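PDB 4JJJ: cellulose 1,4-beta-cellobiosidase from Thermobifida fusca, which probably hydrolyses cellulose chains to release cellobiose, the piece described here being its family 48 glycoside hydrolase catalytic domain. Local coordinates for residues T36-G45 with R588-W597. The protein carries 1 engineered substitution. Residues are numbered along the deposited sequence; the frame is centred on the assembly and turned at random. Where two conformers were deposited one is given.
Sequences TMIVEAPDHG and RSFYKNDPLW. With GLC (alpha-D-glucopyranose), chain C; BGC (beta-D-glucopyranose), chain B; BGC (beta-D-glucopyranose), chain D.
Tyr-591 is the main bump of the segment 588-597, and the segment 36-45 folds a hollow around it, a worked example of an aromatic side chain filling a hollow in a loop that borders a glycan pocket. Met-37, Val-39 and His-44 line that hollow; His-44 CD2 lies 3.6 Å from Tyr-591 CZ, with the ring planes at 40°. At the bottom the phenol OH donates to Asp-43 O (2.7 Å), an acceptor near the edge of the tyrosine ring. The reverse fit is made by Met-37. With CG anti to the backbone N (chi1 -174°) and the chain extended beyond it, its side chain runs between Tyr-591 and Leu-596, SD making an oblique Met-aromatic contact, until CE meets the rim of the Trp-597 indole at CE3 (3.9 Å).

Polar groups close both flanks. Thr-36 OG1 donates to Asp-594 OD2 (2.6 Å), reaching it from above the carboxylate plane, while OD1 caps Leu-596 N (2.8 Å) through its anti lone pair. Waters tie the same carboxylate to Met-37 N and to NE2 of His-44, whose ND1 is hydrogen-bonded to His-46 N. An alanine in place of Asp-594 would probably leave Thr-36 OG1 and Leu-596 N without these acceptors and let the turn shift away from Met-37. Across the other flank, Asp-43 OD2 sits at the guanidinium edge of Arg-588 in a salt bridge, 3.0 Å from NH2; Tyr-156 holds Asp-43 OD1.

Beyond Asp-43 the loop's far bend carries Glu-40, whose OE2 accepts a hydrogen bond from a bound glucose, into the glycan pocket. This loop joins strands 27-30 and 47-49, and the segment packed against it leads directly into helix 597-604.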
ATOM      1  N   THR A  36       0.627  13.415  15.114  1.00  6.03           N
ATOM      2  CA  THR A  36       0.653  14.112  13.879  1.00  5.89           C
ATOM      3  C   THR A  36       1.984  14.137  13.162  1.00  6.06           C
ATOM      4  O   THR A  36       2.015  14.163  11.960  1.00  5.98           O
ATOM      5  CB  THR A  36       0.110  15.517  14.057  1.00  6.11           C
ATOM      6  OG1 THR A  36       0.795  16.135  15.173  1.00  6.65           O
ATOM      7  CG2 THR A  36      -1.392  15.498  14.218  1.00  6.68           C
ATOM      8  N   MET A  37       3.089  14.154  13.914  0.50  5.88           N
ATOM      9  CA  MET A  37       4.460  14.297  13.283  0.50  5.99           C
ATOM     10  C   MET A  37       5.048  12.931  12.986  0.50  5.48           C
ATOM     11  O   MET A  37       5.668  12.294  13.868  0.50  6.87           O
ATOM     12  CB  MET A  37       5.400  15.161  14.094  0.50  6.52           C
ATOM     13  CG  MET A  37       6.758  15.423  13.389  0.50  6.94           C
ATOM     14  SD  MET A  37       7.680  16.803  14.091  0.50  7.78           S
ATOM     15  CE  MET A  37       9.126  16.745  13.078  0.50  8.58           C
ATOM     16  N   ILE A  38       4.888  12.534  11.728  1.00  5.57           N
ATOM     17  CA  ILE A  38       5.288  11.242  11.285  1.00  5.29           C
ATOM     18  C   ILE A  38       5.454  11.316   9.782  1.00  5.00           C
ATOM     19  O   ILE A  38       4.582  11.810   9.072  1.00  5.48           O
ATOM     20  CB  ILE A  38       4.243  10.132  11.711  1.00  5.36           C
ATOM     21  CG1 ILE A  38       4.708   8.730  11.240  1.00  5.54           C
ATOM     22  CG2 ILE A  38       2.859  10.449  11.247  1.00  6.17           C
ATOM     23  CD1 ILE A  38       3.966   7.659  11.999  1.00  5.94           C
ATOM     24  N   VAL A  39       6.603  10.830   9.289  1.00  4.71           N
ATOM     25  CA  VAL A  39       6.951  10.963   7.896  1.00  5.11           C
ATOM     26  C   VAL A  39       7.590   9.631   7.417  1.00  5.71           C
ATOM     27  O   VAL A  39       8.705   9.249   7.822  1.00  7.48           O
ATOM     28  CB  VAL A  39       7.952  12.137   7.639  1.00  5.21           C
ATOM     29  CG1 VAL A  39       8.289  12.258   6.193  1.00  5.73           C
ATOM     30  CG2 VAL A  39       7.335  13.441   8.267  1.00  5.11           C
ATOM     31  N   GLU A  40       6.813   8.863   6.624  1.00  5.16           N
ATOM     32  CA  GLU A  40       7.271   7.494   6.297  1.00  5.51           C
ATOM     33  C   GLU A  40       6.721   6.959   5.001  1.00  5.82           C
ATOM     34  O   GLU A  40       7.389   6.232   4.275  1.00  7.20           O
ATOM     35  CB  GLU A  40       7.056   6.509   7.456  1.00  5.24           C
ATOM     36  CG  GLU A  40       5.607   6.330   7.896  1.00  5.25           C
ATOM     37  CD  GLU A  40       5.451   5.705   9.305  1.00  5.49           C
ATOM     38  OE1 GLU A  40       6.429   5.683  10.065  1.00  6.53           O
ATOM     39  OE2 GLU A  40       4.305   5.195   9.482  1.00  5.10           O
ATOM     40  N   ALA A  41       5.475   7.228   4.691  1.00  5.71           N
ATOM     41  CA  ALA A  41       4.802   6.856   3.481  1.00  5.43           C
ATOM     42  C   ALA A  41       3.779   7.924   3.158  1.00  5.25           C
ATOM     43  O   ALA A  41       4.035   8.692   2.280  1.00  6.12           O
ATOM     44  CB  ALA A  41       4.251   5.412   3.439  1.00  6.20           C
ATOM     45  N   PRO A  42       2.775   8.146   4.026  1.00  5.43           N
ATOM     46  CA  PRO A  42       2.184   9.481   4.181  1.00  5.64           C
ATOM     47  C   PRO A  42       3.263  10.349   4.829  1.00  5.48           C
ATOM     48  O   PRO A  42       4.224   9.811   5.399  1.00  6.58           O
ATOM     49  CB  PRO A  42       0.951   9.249   5.051  1.00  5.68           C
ATOM     50  CG  PRO A  42       1.352   8.119   5.888  1.00  6.55           C
ATOM     51  CD  PRO A  42       2.180   7.176   5.035  1.00  5.78           C
ATOM     52  N   ASP A  43       3.022  11.657   4.829  1.00  5.85           N
ATOM     53  CA  ASP A  43       3.967  12.572   5.420  1.00  5.72           C
ATOM     54  C   ASP A  43       3.371  13.430   6.518  1.00  5.71           C
ATOM     55  O   ASP A  43       4.050  14.376   6.972  1.00  5.56           O
ATOM     56  CB  ASP A  43       4.682  13.411   4.331  1.00  5.98           C
ATOM     57  CG  ASP A  43       3.825  14.365   3.602  1.00  6.53           C
ATOM     58  OD1 ASP A  43       2.705  14.714   4.039  1.00  6.73           O
ATOM     59  OD2 ASP A  43       4.231  14.825   2.454  1.00  5.87           O
ATOM     60  N   HIS A  44       2.201  13.065   6.992  1.00  5.62           N
ATOM     61  CA  HIS A  44       1.547  13.690   8.136  1.00  6.13           C
ATOM     62  C   HIS A  44       0.631  12.689   8.773  1.00  6.46           C
ATOM     63  O   HIS A  44      -0.043  11.930   8.021  1.00  6.06           O
ATOM     64  CB  HIS A  44       0.815  14.971   7.747  1.00  6.70           C
ATOM     65  CG  HIS A  44       0.339  15.779   8.902  1.00  6.81           C
ATOM     66  ND1 HIS A  44      -0.868  15.570   9.564  1.00  7.88           N
ATOM     67  CD2 HIS A  44       0.974  16.756   9.611  1.00  8.08           C
ATOM     68  CE1 HIS A  44      -0.980  16.419  10.585  1.00  7.79           C
ATOM     69  NE2 HIS A  44       0.124  17.152  10.613  1.00  8.36           N
ATOM     70  N   GLY A  45       0.576  12.663  10.121  1.00  6.48           N
ATOM     71  CA  GLY A  45      -0.204  11.651  10.853  1.00  6.04           C
ATOM     72  C   GLY A  45      -1.658  11.720  10.604  1.00  5.88           C
ATOM     73  O   GLY A  45      -2.363  10.728  10.824  1.00  6.19           O
ATOM     74  N   ARG A 588       5.851  22.888   4.073  1.00  7.07           N
ATOM     75  CA  ARG A 588       4.958  22.303   5.121  1.00  7.84           C
ATOM     76  C   ARG A 588       5.163  23.060   6.473  1.00  8.43           C
ATOM     77  O   ARG A 588       5.396  22.483   7.518  1.00  8.93           O
ATOM     78  CB  ARG A 588       5.255  20.801   5.310  1.00  7.24           C
ATOM     79  CG  ARG A 588       5.033  19.984   4.048  1.00  7.35           C
ATOM     80  CD  ARG A 588       5.517  18.570   4.298  1.00  6.89           C
ATOM     81  NE  ARG A 588       5.407  17.633   3.177  1.00  5.70           N
ATOM     82  CZ  ARG A 588       6.279  17.608   2.158  1.00  7.17           C
ATOM     83  NH1 ARG A 588       7.232  18.470   2.024  1.00  7.14           N
ATOM     84  NH2 ARG A 588       6.191  16.658   1.208  1.00  7.45           N
ATOM     85  N   SER A 589       5.054  24.395   6.398  1.00  8.66           N
ATOM     86  CA  SER A 589       5.508  25.233   7.485  1.00  9.22           C
ATOM     87  C   SER A 589       4.652  25.106   8.722  1.00  8.91           C
ATOM     88  O   SER A 589       5.116  25.424   9.802  1.00  9.60           O
ATOM     89  CB  SER A 589       5.658  26.714   7.077  1.00  8.70           C
ATOM     90  OG  SER A 589       4.431  27.281   6.825  1.00  9.05           O
ATOM     91  N   PHE A 590       3.478  24.577   8.537  1.00  8.33           N
ATOM     92  CA  PHE A 590       2.605  24.221   9.659  1.00  8.45           C
ATOM     93  C   PHE A 590       3.274  23.264  10.680  1.00  8.24           C
ATOM     94  O   PHE A 590       2.831  23.139  11.804  1.00  8.38           O
ATOM     95  CB  PHE A 590       1.269  23.655   9.186  1.00  8.59           C
ATOM     96  CG  PHE A 590       1.390  22.518   8.190  1.00  8.96           C
ATOM     97  CD1 PHE A 590       1.675  21.246   8.573  1.00  8.65           C
ATOM     98  CD2 PHE A 590       1.234  22.779   6.846  1.00  9.51           C
ATOM     99  CE1 PHE A 590       1.833  20.201   7.657  1.00  8.86           C
ATOM    100  CE2 PHE A 590       1.329  21.745   5.947  1.00  9.56           C
ATOM    101  CZ  PHE A 590       1.672  20.515   6.318  1.00 10.40           C
ATOM    102  N   TYR A 591       4.235  22.469  10.229  1.00  7.86           N
ATOM    103  CA  TYR A 591       4.962  21.574  11.087  1.00  7.31           C
ATOM    104  C   TYR A 591       5.618  22.258  12.228  1.00  8.28           C
ATOM    105  O   TYR A 591       5.808  21.667  13.241  1.00  8.43           O
ATOM    106  CB  TYR A 591       5.882  20.622  10.382  1.00  6.91           C
ATOM    107  CG  TYR A 591       5.369  19.251  10.080  1.00  7.47           C
ATOM    108  CD1 TYR A 591       4.852  18.494  11.094  1.00  7.75           C
ATOM    109  CD2 TYR A 591       5.559  18.679   8.855  1.00  7.95           C
ATOM    110  CE1 TYR A 591       4.365  17.189  10.897  1.00  8.79           C
ATOM    111  CE2 TYR A 591       5.085  17.368   8.617  1.00  7.06           C
ATOM    112  CZ  TYR A 591       4.586  16.617   9.678  1.00  8.42           C
ATOM    113  OH  TYR A 591       4.183  15.256   9.510  1.00  7.59           O
ATOM    114  N   LYS A 592       5.961  23.519  12.104  1.00  9.43           N
ATOM    115  CA  LYS A 592       6.611  24.219  13.208  1.00 10.35           C
ATOM    116  C   LYS A 592       5.656  24.438  14.360  1.00 10.83           C
ATOM    117  O   LYS A 592       6.143  24.718  15.471  1.00  9.47           O
ATOM    118  CB  LYS A 592       7.035  25.554  12.679  1.00 12.67           C
ATOM    119  CG  LYS A 592       8.175  25.475  11.675  1.00 15.03           C
ATOM    120  CD  LYS A 592       8.372  26.944  11.157  1.00 21.26           C
ATOM    121  CE  LYS A 592       9.480  27.043  10.135  1.00 26.50           C
ATOM    122  NZ  LYS A 592       9.487  28.426   9.467  1.00 27.90           N
ATOM    123  N   ASN A 593       4.372  24.223  14.182  1.00  9.64           N
ATOM    124  CA  ASN A 593       3.435  24.298  15.306  1.00  9.93           C
ATOM    125  C   ASN A 593       3.154  22.970  15.958  1.00  9.13           C
ATOM    126  O   ASN A 593       2.395  22.893  16.902  1.00  9.02           O
ATOM    127  CB  ASN A 593       2.140  24.951  14.823  1.00 12.23           C
ATOM    128  CG  ASN A 593       2.454  26.283  14.111  1.00 17.05           C
ATOM    129  OD1 ASN A 593       3.255  27.091  14.646  1.00 19.75           O
ATOM    130  ND2 ASN A 593       2.062  26.407  12.824  1.00 17.38           N
ATOM    131  N   ASP A 594       3.761  21.894  15.454  1.00  8.75           N
ATOM    132  CA  ASP A 594       3.508  20.559  15.975  1.00  7.85           C
ATOM    133  C   ASP A 594       4.052  20.391  17.366  1.00  7.40           C
ATOM    134  O   ASP A 594       5.138  20.870  17.698  1.00  6.81           O
ATOM    135  CB  ASP A 594       4.158  19.517  15.069  1.00  8.23           C
ATOM    136  CG  ASP A 594       3.623  18.103  15.326  1.00  7.64           C
ATOM    137  OD1 ASP A 594       4.122  17.498  16.297  1.00  7.72           O
ATOM    138  OD2 ASP A 594       2.811  17.650  14.450  1.00  8.88           O
ATOM    139  N   PRO A 595       3.361  19.661  18.247  1.00  6.48           N
ATOM    140  CA  PRO A 595       3.966  19.493  19.562  1.00  7.21           C
ATOM    141  C   PRO A 595       5.312  18.821  19.619  1.00  7.87           C
ATOM    142  O   PRO A 595       6.047  19.047  20.567  1.00  9.33           O
ATOM    143  CB  PRO A 595       2.922  18.750  20.348  1.00  7.38           C
ATOM    144  CG  PRO A 595       2.063  18.117  19.344  1.00  7.38           C
ATOM    145  CD  PRO A 595       2.071  19.002  18.110  1.00  6.84           C
ATOM    146  N   LEU A 596       5.646  17.993  18.586  1.00  6.87           N
ATOM    147  CA  LEU A 596       6.979  17.338  18.614  1.00  6.67           C
ATOM    148  C   LEU A 596       8.069  18.236  18.059  1.00  6.79           C
ATOM    149  O   LEU A 596       9.245  17.898  18.134  1.00  7.37           O
ATOM    150  CB  LEU A 596       6.825  16.021  17.826  1.00  7.43           C
ATOM    151  CG  LEU A 596       8.051  15.108  17.894  1.00  8.77           C
ATOM    152  CD1 LEU A 596       8.161  14.503  19.246  1.00  9.34           C
ATOM    153  CD2 LEU A 596       7.870  13.960  16.905  1.00  9.37           C
ATOM    154  N   TRP A 597       7.684  19.288  17.379  1.00  7.17           N
ATOM    155  CA  TRP A 597       8.626  20.093  16.627  1.00  7.37           C
ATOM    156  C   TRP A 597       9.791  20.598  17.501  1.00  7.30           C
ATOM    157  O   TRP A 597      10.978  20.463  17.120  1.00  7.64           O
ATOM    158  CB  TRP A 597       8.002  21.211  15.816  1.00  8.07           C
ATOM    159  CG  TRP A 597       9.000  22.036  15.168  1.00  8.49           C
ATOM    160  CD1 TRP A 597       9.360  23.284  15.556  1.00 10.23           C
ATOM    161  CD2 TRP A 597       9.838  21.712  14.079  1.00 11.16           C
ATOM    162  NE1 TRP A 597      10.316  23.797  14.744  1.00 11.59           N
ATOM    163  CE2 TRP A 597      10.691  22.828  13.868  1.00 11.34           C
ATOM    164  CE3 TRP A 597       9.995  20.587  13.267  1.00 18.29           C
ATOM    165  CZ2 TRP A 597      11.690  22.881  12.904  1.00 13.07           C
ATOM    166  CZ3 TRP A 597      11.015  20.638  12.269  1.00 19.09           C
ATOM    167  CH2 TRP A 597      11.834  21.751  12.122  1.00 16.30           C
TER
HETATM  168  C1  GLC C   1       9.348   1.967  10.201  0.50 13.96           C
HETATM  169  C2  GLC C   1       9.513   1.742   8.752  0.50 13.76           C
HETATM  170  C3  GLC C   1       8.333   2.372   7.966  0.50 13.44           C
HETATM  171  C4  GLC C   1       6.993   1.834   8.479  0.50 11.25           C
HETATM  172  C5  GLC C   1       6.993   2.039   9.997  0.50 11.33           C
HETATM  173  C6  GLC C   1       5.806   1.483  10.727  0.50 11.62           C
HETATM  174  O1  GLC C   1       9.385   3.336  10.288  0.50 14.06           O
HETATM  175  O2  GLC C   1      10.720   2.492   8.289  0.50 14.86           O
HETATM  176  O3  GLC C   1       8.489   2.197   6.568  0.50 14.63           O
HETATM  177  O4  GLC C   1       5.914   2.621   7.933  0.50  9.67           O
HETATM  178  O5  GLC C   1       8.120   1.385  10.585  0.50 12.92           O
HETATM  179  O6  GLC C   1       5.803   0.107  10.577  0.50 12.02           O
HETATM  180  C2  BGC B   1       9.519   1.360   8.401  0.50  5.92           C
HETATM  181  C3  BGC B   1       8.356   2.026   7.674  0.50  5.25           C
HETATM  182  C4  BGC B   1       7.026   1.752   8.407  0.50  4.54           C
HETATM  183  C5  BGC B   1       7.062   1.951   9.935  0.50  4.76           C
HETATM  184  C6  BGC B   1       5.851   1.354  10.655  0.50  4.76           C
HETATM  185  C1  BGC B   1       9.483   1.664   9.880  0.50  6.37           C
HETATM  186  O1  BGC B   1      10.589   0.917  10.486  0.50  9.23           O
HETATM  187  O2  BGC B   1      10.715   1.895   7.744  0.50  5.66           O
HETATM  188  O3  BGC B   1       8.272   1.570   6.321  0.50  5.82           O
HETATM  189  O4  BGC B   1       5.965   2.569   7.910  0.50  3.63           O
HETATM  190  O5  BGC B   1       8.214   1.311  10.483  0.50  5.70           O
HETATM  191  O6  BGC B   1       5.786  -0.045  10.553  0.50  4.84           O
HETATM  192  C2  BGC D   2       3.803   2.754   6.982  0.50  2.90           C
HETATM  193  C3  BGC D   2       2.753   2.109   6.081  0.50  2.77           C
HETATM  194  C4  BGC D   2       3.404   1.629   4.750  0.50  2.76           C
HETATM  195  C5  BGC D   2       4.707   0.828   4.994  0.50  2.74           C
HETATM  196  C6  BGC D   2       5.404   0.537   3.686  0.50  2.74           C
HETATM  197  C1  BGC D   2       5.009   1.855   7.178  0.50  3.11           C
HETATM  198  O2  BGC D   2       3.243   3.008   8.263  0.50  2.92           O
HETATM  199  O3  BGC D   2       1.709   3.090   5.861  0.50  2.86           O
HETATM  200  O4  BGC D   2       2.434   0.837   4.035  0.50  2.67           O
HETATM  201  O5  BGC D   2       5.546   1.595   5.866  0.50  2.90           O
HETATM  202  O6  BGC D   2       5.698   1.734   2.990  0.50  2.72           O
HETATM  203  O   HOH W   1       3.282  14.959  16.805  1.00 10.41           O
HETATM  204  O   HOH W   2       1.087  18.915  12.763  1.00 12.14           O